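Local coordinates for protein prolyl oligopeptidase (Novosphingobium capsulatum, PDB 1YR2) that probably hydrolyses oligopeptides on the carboxyl side of proline, and much less readily of alanine, as a serine peptidase of the S9A family, at residues K207-S212 against L222-F227; V584-P589 against V645-I650; K341-V346 against D364-V369. All coordinates share one frame; numbering follows the deposited sequence.

Contact 1 of 3, residues K207-S212 against L222-F227; sequences KWVKFS and LLYSRF
Beside the CB of Trp208, the carbonyl oxygen of Phe227 is gripped by two nitrogens of Arg226. NE of Arg226 lies 3.2 Å from Phe227 O and NH2 of Arg226 lies 3.1 Å from it. Both reach it from the same face of its carbonyl plane, and the oxygen lies close to the guanidinium plane. CG of Arg226 stands between its own N and carbonyl carbon (chi1 62°), and a bend at chi3 curls the chain back to its neighbour's oxygen. The guanidinium then lies against Trp208, with NH2 of Arg226 3.7 Å from CD1 of Trp208. The guanidinium and indole planes are 33° apart. With an alanine in place of this arginine, Phe227 O would probably lose both of these donors and Trp208 the guanidinium beside it.

The backbones meet at a single bridge, Val209 with Arg226. Beside it, Phe227 N donates to Trp208 O at 3.2 Å. Further on, Ser225 N donates to Ser212 OG at 2.8 Å, and the bond is nearly straight (173°). Here a side-chain hydroxyl takes the place of a backbone acceptor.

Lys210 crosses one face of the Phe227 ring. Its CE sits 3.9 Å from the centroid of the Phe227 ring, a CH-pi contact. Its NZ, 4.8 Å from the same Phe227 centroid, adds a cation-pi contact, and also bonds Asn240 and faces Trp188. On the other side of the bridge, Val209 CG2 packs 3.8 Å from Tyr224 CD2. The Tyr224 hydroxyl is held by Asp257.

Strand 204-210 ends one four-stranded sheet, and strand 221-226 belongs to the next. The chain turns its corner at Trp208. This is the passage between consecutive blades of a beta-propeller.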
loop_
_atom_site.group_PDB
_atom_site.type_symbol
_atom_site.label_atom_id
_atom_site.label_comp_id
_atom_site.label_asym_id
_atom_site.label_seq_id
_atom_site.Cartn_x
_atom_site.Cartn_y
_atom_site.Cartn_z
ATOM N N LYS A 207 3.497 31.112 -11.612
ATOM C CA LYS A 207 2.064 30.859 -11.591
ATOM C C LYS A 207 1.675 29.981 -12.782
ATOM O O LYS A 207 2.435 29.805 -13.738
ATOM C CB LYS A 207 1.263 32.198 -11.593
ATOM C CG LYS A 207 1.464 33.076 -10.354
ATOM C CD LYS A 207 1.040 32.336 -9.102
ATOM C CE LYS A 207 0.888 33.233 -7.859
ATOM N NZ LYS A 207 0.172 32.447 -6.796
ATOM N N TRP A 208 0.499 29.371 -12.642
ATOM C CA TRP A 208 -0.152 28.503 -13.639
ATOM C C TRP A 208 0.572 27.208 -13.872
ATOM O O TRP A 208 0.480 26.589 -14.931
ATOM C CB TRP A 208 -0.426 29.243 -14.945
ATOM C CG TRP A 208 -1.015 30.565 -14.672
ATOM C CD1 TRP A 208 -0.415 31.782 -14.858
ATOM C CD2 TRP A 208 -2.285 30.824 -14.073
ATOM N NE1 TRP A 208 -1.260 32.786 -14.451
ATOM C CE2 TRP A 208 -2.417 32.231 -13.965
ATOM C CE3 TRP A 208 -3.348 30.009 -13.643
ATOM C CZ2 TRP A 208 -3.554 32.842 -13.419
ATOM C CZ3 TRP A 208 -4.491 30.613 -13.101
ATOM C CH2 TRP A 208 -4.584 32.021 -12.998
ATOM N N VAL A 209 1.281 26.774 -12.841
ATOM C CA VAL A 209 1.996 25.511 -12.885
ATOM C C VAL A 209 0.947 24.469 -12.524
ATOM O O VAL A 209 0.108 24.697 -11.645
ATOM C CB VAL A 209 3.093 25.539 -11.849
ATOM C CG1 VAL A 209 3.747 24.198 -11.708
ATOM C CG2 VAL A 209 4.115 26.629 -12.182
ATOM N N LYS A 210 0.963 23.357 -13.216
ATOM C CA LYS A 210 0.014 22.309 -12.924
ATOM C C LYS A 210 0.490 21.006 -13.466
ATOM O O LYS A 210 1.015 20.948 -14.587
ATOM C CB LYS A 210 -1.382 22.655 -13.473
ATOM C CG LYS A 210 -2.411 21.516 -13.296
ATOM C CD LYS A 210 -3.866 21.888 -13.608
ATOM C CE LYS A 210 -4.103 22.540 -14.913
ATOM N NZ LYS A 210 -5.585 22.847 -15.065
ATOM N N PHE A 211 0.320 19.940 -12.684
ATOM C CA PHE A 211 0.784 18.613 -13.128
ATOM C C PHE A 211 2.227 18.633 -13.635
ATOM O O PHE A 211 2.525 18.108 -14.715
ATOM C CB PHE A 211 -0.152 18.023 -14.217
ATOM C CG PHE A 211 -1.585 17.908 -13.782
ATOM C CD1 PHE A 211 -1.894 17.497 -12.500
ATOM C CD2 PHE A 211 -2.616 18.168 -14.690
ATOM C CE1 PHE A 211 -3.242 17.438 -12.093
ATOM C CE2 PHE A 211 -3.933 18.091 -14.314
ATOM C CZ PHE A 211 -4.243 17.733 -12.988
ATOM N N SER A 212 3.116 19.191 -12.813
ATOM C CA SER A 212 4.503 19.470 -13.172
ATOM C C SER A 212 5.525 18.781 -12.282
ATOM O O SER A 212 5.255 18.526 -11.108
ATOM C CB SER A 212 4.674 20.956 -12.985
ATOM O OG SER A 212 5.925 21.428 -13.431
ATOM N N LEU A 222 15.244 26.625 -13.686
ATOM C CA LEU A 222 14.315 25.557 -13.320
ATOM C C LEU A 222 13.367 25.275 -14.480
ATOM O O LEU A 222 12.753 26.201 -15.008
ATOM C CB LEU A 222 13.484 26.005 -12.115
ATOM C CG LEU A 222 12.641 24.865 -11.525
ATOM C CD1 LEU A 222 13.431 24.006 -10.565
ATOM C CD2 LEU A 222 11.408 25.362 -10.845
ATOM N N LEU A 223 13.295 24.014 -14.892
ATOM C CA LEU A 223 12.281 23.546 -15.841
ATOM C C LEU A 223 11.007 23.120 -15.121
ATOM O O LEU A 223 11.055 22.450 -14.082
ATOM C CB LEU A 223 12.788 22.316 -16.606
ATOM C CG LEU A 223 13.922 22.535 -17.575
ATOM C CD1 LEU A 223 14.610 21.214 -17.900
ATOM C CD2 LEU A 223 13.436 23.166 -18.844
ATOM N N TYR A 224 9.877 23.494 -15.702
ATOM C CA TYR A 224 8.579 23.227 -15.126
ATOM C C TYR A 224 7.539 23.154 -16.248
ATOM O O TYR A 224 7.792 23.535 -17.389
ATOM C CB TYR A 224 8.209 24.324 -14.109
ATOM C CG TYR A 224 7.942 25.699 -14.713
ATOM C CD1 TYR A 224 8.996 26.572 -15.042
ATOM C CD2 TYR A 224 6.650 26.136 -14.952
ATOM C CE1 TYR A 224 8.743 27.798 -15.602
ATOM C CE2 TYR A 224 6.394 27.360 -15.552
ATOM C CZ TYR A 224 7.453 28.214 -15.821
ATOM O OH TYR A 224 7.179 29.452 -16.348
ATOM N N SER A 225 6.377 22.625 -15.921
ATOM C CA SER A 225 5.279 22.564 -16.862
ATOM C C SER A 225 4.129 23.430 -16.386
ATOM O O SER A 225 3.893 23.567 -15.186
ATOM C CB SER A 225 4.811 21.118 -17.024
ATOM O OG SER A 225 5.901 20.293 -17.455
ATOM N N ARG A 226 3.453 24.058 -17.345
ATOM C CA ARG A 226 2.375 24.977 -17.075
ATOM C C ARG A 226 1.324 24.937 -18.205
ATOM O O ARG A 226 1.548 24.333 -19.247
ATOM C CB ARG A 226 2.885 26.393 -16.926
ATOM C CG ARG A 226 3.559 26.991 -18.171
ATOM C CD ARG A 226 3.711 28.531 -18.089
ATOM N NE ARG A 226 2.388 29.113 -18.249
ATOM C CZ ARG A 226 2.082 30.404 -18.082
ATOM N NH1 ARG A 226 3.041 31.282 -17.809
ATOM N NH2 ARG A 226 0.807 30.796 -18.224
ATOM N N PHE A 227 0.218 25.618 -17.954
ATOM C CA PHE A 227 -0.880 25.785 -18.897
ATOM C C PHE A 227 -1.135 27.270 -19.108
ATOM O O PHE A 227 -0.670 28.090 -18.346
ATOM C CB PHE A 227 -2.167 25.152 -18.380
ATOM C CG PHE A 227 -2.098 23.660 -18.274
ATOM C CD1 PHE A 227 -1.457 23.043 -17.196
ATOM C CD2 PHE A 227 -2.683 22.866 -19.240
ATOM C CE1 PHE A 227 -1.380 21.628 -17.094
ATOM C CE2 PHE A 227 -2.601 21.494 -19.151
ATOM C CZ PHE A 227 -1.931 20.872 -18.051
#

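Contact 2 of 3, residues V584-P589 against V645-I650; sequences VTNQRP and VDYPAI
Pro589 and Tyr647 bring the two backbones closest, with CA of Pro589 5.0 Å from CA of Tyr647, just past the end of helix 576-587 and just ahead of strand 649-654. The Tyr647 ring carries much of the contact. Pro589 CB lies over one face of it, offset toward the rim. At the edge, Tyr647 OH donates to Asn586 OD1 at 2.7 Å, tilted 29° from the amide carbonyl plane. The same hydroxyl accepts from Arg642 N, and Asn586 ND2 bonds Pro637 O, so both polar ends are fixed.

The fold is an alpha/beta hydrolase. Helix 576-587 follows central strand 569-574, the place of the helix after the nucleophile elbow in this fold. Its far end here packs on the lead-in to another strand of the same sheet.

Thr585 turns CG2 opposite its backbone N, while its hydroxyl bonds Ile581 O. CG2 of Thr585 rests 3.8 Å from Tyr647 CD2 and meets CD1 of Ile650, tip to tip, also at 3.8 Å. Pro589 CB touches Pro648 CD, and Pro589 CG is tight against Val645 CG1 at 3.5 Å.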
loop_
_atom_site.group_PDB
_atom_site.type_symbol
_atom_site.label_atom_id
_atom_site.label_comp_id
_atom_site.label_asym_id
_atom_site.label_seq_id
_atom_site.Cartn_x
_atom_site.Cartn_y
_atom_site.Cartn_z
ATOM N N VAL A 584 -15.375 -19.357 3.749
ATOM C CA VAL A 584 -14.631 -20.426 4.418
ATOM C C VAL A 584 -15.293 -20.763 5.784
ATOM O O VAL A 584 -15.197 -21.890 6.259
ATOM C CB VAL A 584 -13.119 -20.124 4.584
ATOM C CG1 VAL A 584 -12.504 -19.853 3.259
ATOM C CG2 VAL A 584 -12.872 -18.944 5.612
ATOM N N THR A 585 -15.992 -19.815 6.391
ATOM C CA THR A 585 -16.698 -20.063 7.647
ATOM C C THR A 585 -17.857 -21.080 7.418
ATOM O O THR A 585 -18.053 -21.962 8.217
ATOM C CB THR A 585 -17.237 -18.745 8.278
ATOM O OG1 THR A 585 -16.160 -17.910 8.776
ATOM C CG2 THR A 585 -18.092 -19.060 9.493
ATOM N N ASN A 586 -18.599 -20.949 6.323
ATOM C CA ASN A 586 -19.632 -21.930 5.963
ATOM C C ASN A 586 -19.041 -23.279 5.642
ATOM O O ASN A 586 -19.627 -24.291 6.003
ATOM C CB ASN A 586 -20.465 -21.452 4.767
ATOM C CG ASN A 586 -21.406 -20.349 5.117
ATOM O OD1 ASN A 586 -21.819 -20.240 6.270
ATOM N ND2 ASN A 586 -21.755 -19.517 4.148
ATOM N N GLN A 587 -17.910 -23.307 4.922
ATOM C CA GLN A 587 -17.355 -24.563 4.394
ATOM C C GLN A 587 -16.613 -25.362 5.479
ATOM O O GLN A 587 -16.724 -26.605 5.546
ATOM C CB GLN A 587 -16.464 -24.293 3.162
ATOM C CG GLN A 587 -17.219 -23.685 2.003
ATOM C CD GLN A 587 -16.356 -23.373 0.759
ATOM O OE1 GLN A 587 -15.169 -23.662 0.734
ATOM N NE2 GLN A 587 -16.985 -22.808 -0.283
ATOM N N ARG A 588 -15.899 -24.655 6.360
ATOM C CA ARG A 588 -15.075 -25.295 7.394
ATOM C C ARG A 588 -15.196 -24.595 8.736
ATOM O O ARG A 588 -14.216 -24.132 9.297
ATOM C CB ARG A 588 -13.617 -25.359 6.957
ATOM C CG ARG A 588 -13.375 -26.320 5.828
ATOM C CD ARG A 588 -13.663 -27.766 6.132
ATOM N NE ARG A 588 -12.955 -28.184 7.334
ATOM C CZ ARG A 588 -11.665 -28.548 7.329
ATOM N NH1 ARG A 588 -10.987 -28.591 6.203
ATOM N NH2 ARG A 588 -11.066 -28.904 8.449
ATOM N N PRO A 589 -16.404 -24.557 9.281
ATOM C CA PRO A 589 -16.643 -23.916 10.585
ATOM C C PRO A 589 -15.824 -24.577 11.685
ATOM O O PRO A 589 -15.455 -23.901 12.661
ATOM C CB PRO A 589 -18.134 -24.102 10.817
ATOM C CG PRO A 589 -18.537 -25.207 9.902
ATOM C CD PRO A 589 -17.630 -25.124 8.707
ATOM N N VAL A 645 -24.652 -27.391 12.696
ATOM C CA VAL A 645 -23.204 -27.433 12.751
ATOM C C VAL A 645 -22.778 -26.277 13.655
ATOM O O VAL A 645 -23.280 -25.190 13.471
ATOM C CB VAL A 645 -22.706 -27.241 11.283
ATOM C CG1 VAL A 645 -21.292 -26.896 11.207
ATOM C CG2 VAL A 645 -23.005 -28.544 10.467
ATOM N N ASP A 646 -21.867 -26.499 14.604
ATOM C CA ASP A 646 -21.351 -25.416 15.441
ATOM C C ASP A 646 -20.399 -24.477 14.651
ATOM O O ASP A 646 -19.370 -24.901 14.105
ATOM C CB ASP A 646 -20.623 -25.940 16.684
ATOM C CG ASP A 646 -21.577 -26.592 17.719
ATOM O OD1 ASP A 646 -22.794 -26.303 17.783
ATOM O OD2 ASP A 646 -21.155 -27.410 18.534
ATOM N N TYR A 647 -20.753 -23.200 14.629
ATOM C CA TYR A 647 -19.994 -22.186 13.930
ATOM C C TYR A 647 -19.021 -21.533 14.908
ATOM O O TYR A 647 -19.246 -21.511 16.112
ATOM C CB TYR A 647 -20.941 -21.110 13.337
ATOM C CG TYR A 647 -21.375 -21.409 11.895
ATOM C CD1 TYR A 647 -21.837 -22.683 11.516
ATOM C CD2 TYR A 647 -21.285 -20.450 10.919
ATOM C CE1 TYR A 647 -22.222 -22.946 10.225
ATOM C CE2 TYR A 647 -21.665 -20.721 9.584
ATOM C CZ TYR A 647 -22.159 -21.940 9.270
ATOM O OH TYR A 647 -22.473 -22.192 7.964
ATOM N N PRO A 648 -17.979 -20.927 14.373
ATOM C CA PRO A 648 -17.110 -20.098 15.191
ATOM C C PRO A 648 -17.870 -18.905 15.777
ATOM O O PRO A 648 -18.995 -18.557 15.366
ATOM C CB PRO A 648 -16.058 -19.595 14.204
ATOM C CG PRO A 648 -16.396 -20.119 12.891
ATOM C CD PRO A 648 -17.619 -20.901 12.941
ATOM N N ALA A 649 -17.240 -18.270 16.735
ATOM C CA ALA A 649 -17.691 -16.921 17.149
ATOM C C ALA A 649 -17.436 -16.003 15.960
ATOM O O ALA A 649 -16.386 -16.093 15.332
ATOM C CB ALA A 649 -16.926 -16.452 18.356
ATOM N N ILE A 650 -18.370 -15.101 15.663
ATOM C CA ILE A 650 -18.289 -14.259 14.499
ATOM C C ILE A 650 -18.686 -12.854 14.862
ATOM O O ILE A 650 -19.719 -12.660 15.519
ATOM C CB ILE A 650 -19.230 -14.761 13.365
ATOM C CG1 ILE A 650 -18.866 -16.170 12.910
ATOM C CG2 ILE A 650 -19.202 -13.803 12.174
ATOM C CD1 ILE A 650 -19.872 -16.808 11.959
#

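Contact 3 of 3, residues K341-V346 against D364-V369; sequences KKIVRV and DNLESV
Ile343 sets CG1 opposite its carbonyl carbon (chi1 -59°) and runs on extended, which carries CD1 out toward Val369. Leu366 sets CG opposite its backbone N (chi1 179°), which brings CD2 to the flank of the same isoleucine. CD1 of Ile343 meets CG2 of Val369 at 3.7 Å, tip to tip. CG1 of Ile343 lies 3.9 Å from CD2 of Leu366, and these two side chains cross at about a right angle. Leu366 and Val369 thus meet Ile343 side by side, one at CG1 and the other chiefly at CD1.

The strands are not paired. The axes of 342-346 and 365-369 pass 9.0 Å apart at an angle of 52°, so side chains bridge the gap. Strand 342-347 is the third strand of one four-stranded sheet. Strand 365-372 is the first strand of the following sheet. The contact is therefore the face-to-face packing of neighbouring blades in the beta-propeller. Val333, in strand 329-334 of the same blade as Ile343, also touches Val369.

A classic beta bulge interrupts strand 365-372, where Glu367 and Ser368 both face Ser379. The extra residue probably lets Leu366 and Val369, three positions apart, both point toward the other strand.

Lys341 closes one end. Its CA is 5.7 Å from CA of Leu366, and its CG lies 3.7 Å from Leu366 O. The chain bends at chi2 and again at chi4, and NZ ends beside a water near Asn365. NZ of Lys341 donates to this water at 2.6 Å and also bonds Gln319. The water lies 2.8 Å from Asn365 OD1 and 2.8 Å from Leu366 O. It links the lysine to the start of strand 365-372.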
loop_
_atom_site.group_PDB
_atom_site.type_symbol
_atom_site.label_atom_id
_atom_site.label_comp_id
_atom_site.label_asym_id
_atom_site.label_seq_id
_atom_site.Cartn_x
_atom_site.Cartn_y
_atom_site.Cartn_z
ATOM N N LYS A 341 8.786 -5.713 -17.223
ATOM C CA LYS A 341 9.721 -4.584 -17.410
ATOM C C LYS A 341 11.176 -5.042 -17.468
ATOM O O LYS A 341 11.490 -6.151 -17.071
ATOM C CB LYS A 341 9.568 -3.441 -16.396
ATOM C CG LYS A 341 8.148 -2.951 -16.001
ATOM C CD LYS A 341 7.240 -2.487 -17.112
ATOM C CE LYS A 341 5.736 -2.565 -16.654
ATOM N NZ LYS A 341 5.406 -1.796 -15.401
ATOM N N LYS A 342 12.009 -4.170 -18.020
ATOM C CA LYS A 342 13.428 -4.387 -18.246
ATOM C C LYS A 342 14.161 -3.040 -18.147
ATOM O O LYS A 342 13.561 -1.982 -18.099
ATOM C CB LYS A 342 13.634 -5.050 -19.626
ATOM C CG LYS A 342 13.263 -4.199 -20.786
ATOM C CD LYS A 342 13.231 -4.966 -22.115
ATOM C CE LYS A 342 12.955 -4.024 -23.284
ATOM N NZ LYS A 342 12.783 -4.738 -24.553
ATOM N N ILE A 343 15.466 -3.078 -18.050
ATOM C CA ILE A 343 16.277 -1.872 -18.015
ATOM C C ILE A 343 17.023 -1.688 -19.331
ATOM O O ILE A 343 17.797 -2.550 -19.731
ATOM C CB ILE A 343 17.266 -1.961 -16.856
ATOM C CG1 ILE A 343 16.474 -2.134 -15.538
ATOM C CG2 ILE A 343 18.066 -0.646 -16.769
ATOM C CD1 ILE A 343 17.332 -2.329 -14.357
ATOM N N VAL A 344 16.791 -0.548 -19.947
ATOM C CA VAL A 344 17.390 -0.172 -21.220
ATOM C C VAL A 344 18.323 1.037 -21.045
ATOM O O VAL A 344 17.959 2.067 -20.458
ATOM C CB VAL A 344 16.319 0.137 -22.281
ATOM C CG1 VAL A 344 16.948 0.564 -23.588
ATOM C CG2 VAL A 344 15.467 -1.077 -22.546
ATOM N N ARG A 345 19.512 0.883 -21.593
ATOM C CA ARG A 345 20.501 1.971 -21.672
ATOM C C ARG A 345 20.479 2.577 -23.040
ATOM O O ARG A 345 20.601 1.873 -24.030
ATOM C CB ARG A 345 21.865 1.453 -21.374
ATOM C CG ARG A 345 22.945 2.534 -21.306
ATOM C CD ARG A 345 24.340 2.013 -21.056
ATOM N NE ARG A 345 24.754 1.216 -22.212
ATOM C CZ ARG A 345 25.705 0.316 -22.244
ATOM N NH1 ARG A 345 26.492 0.060 -21.211
ATOM N NH2 ARG A 345 25.888 -0.321 -23.379
ATOM N N VAL A 346 20.260 3.872 -23.127
ATOM C CA VAL A 346 20.326 4.551 -24.425
ATOM C C VAL A 346 21.597 5.395 -24.482
ATOM O O VAL A 346 21.827 6.240 -23.622
ATOM C CB VAL A 346 19.131 5.440 -24.568
ATOM C CG1 VAL A 346 19.131 6.152 -25.909
ATOM C CG2 VAL A 346 17.919 4.609 -24.420
ATOM N N ASP A 364 10.321 -11.919 -12.340
ATOM C CA ASP A 364 9.748 -11.061 -11.277
ATOM C C ASP A 364 9.409 -9.695 -11.826
ATOM O O ASP A 364 10.134 -9.162 -12.698
ATOM C CB ASP A 364 10.750 -10.854 -10.151
ATOM C CG ASP A 364 11.124 -12.154 -9.444
ATOM O OD1 ASP A 364 10.288 -13.089 -9.372
ATOM O OD2 ASP A 364 12.243 -12.303 -8.933
ATOM N N ASN A 365 8.329 -9.104 -11.297
ATOM C CA ASN A 365 7.918 -7.784 -11.665
ATOM C C ASN A 365 8.925 -6.746 -11.177
ATOM O O ASN A 365 9.256 -6.691 -9.976
ATOM C CB ASN A 365 6.517 -7.501 -11.125
ATOM C CG ASN A 365 5.908 -6.243 -11.704
ATOM O OD1 ASN A 365 6.246 -5.818 -12.819
ATOM N ND2 ASN A 365 4.958 -5.661 -10.966
ATOM N N LEU A 366 9.405 -5.922 -12.103
ATOM C CA LEU A 366 10.303 -4.812 -11.751
ATOM C C LEU A 366 9.490 -3.555 -11.463
ATOM O O LEU A 366 8.916 -2.945 -12.368
ATOM C CB LEU A 366 11.278 -4.505 -12.871
ATOM C CG LEU A 366 12.287 -3.387 -12.729
ATOM C CD1 LEU A 366 13.164 -3.659 -11.552
ATOM C CD2 LEU A 366 13.152 -3.334 -13.932
ATOM N N GLU A 367 9.553 -3.137 -10.219
ATOM C CA GLU A 367 8.779 -2.041 -9.699
ATOM C C GLU A 367 9.440 -0.660 -9.938
ATOM O O GLU A 367 8.766 0.269 -10.368
ATOM C CB GLU A 367 8.605 -2.310 -8.201
ATOM C CG GLU A 367 7.583 -1.524 -7.457
ATOM C CD GLU A 367 7.239 -2.226 -6.125
ATOM O OE1 GLU A 367 8.164 -2.434 -5.250
ATOM O OE2 GLU A 367 6.044 -2.599 -6.006
ATOM N N SER A 368 10.750 -0.551 -9.724
ATOM C CA SER A 368 11.422 0.762 -9.761
ATOM C C SER A 368 12.933 0.520 -9.804
ATOM O O SER A 368 13.413 -0.566 -9.411
ATOM C CB SER A 368 11.038 1.647 -8.540
ATOM O OG SER A 368 11.558 1.071 -7.365
ATOM N N VAL A 369 13.649 1.509 -10.313
ATOM C CA VAL A 369 15.092 1.431 -10.464
ATOM C C VAL A 369 15.640 2.782 -10.108
ATOM O O VAL A 369 15.035 3.768 -10.443
ATOM C CB VAL A 369 15.482 1.091 -11.902
ATOM C CG1 VAL A 369 16.944 1.241 -12.083
ATOM C CG2 VAL A 369 15.081 -0.315 -12.245
HETATM O O HOH W 1 6.297 -3.007 -13.238
#

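Overall arrangement
Contacts 1 and 3 belong to the propeller and join successive blades at two different places. Their centres are 28 Å apart and their nearest atoms about 18 Å apart. Contact 2 lies in the hydrolase domain. It is 57 Å from contact 1 and 45 Å from contact 3, centre to centre, and contacts 1 and 2 fall on opposite sides of the chain's centre. None of the three touches another. Contact 2 lies on helix 576-587, which probably follows the nucleophile elbow, but it engages the C-terminal end of that helix. A glycerol, probably from crystallisation, lies about 4 Å from the Pro648 side chain.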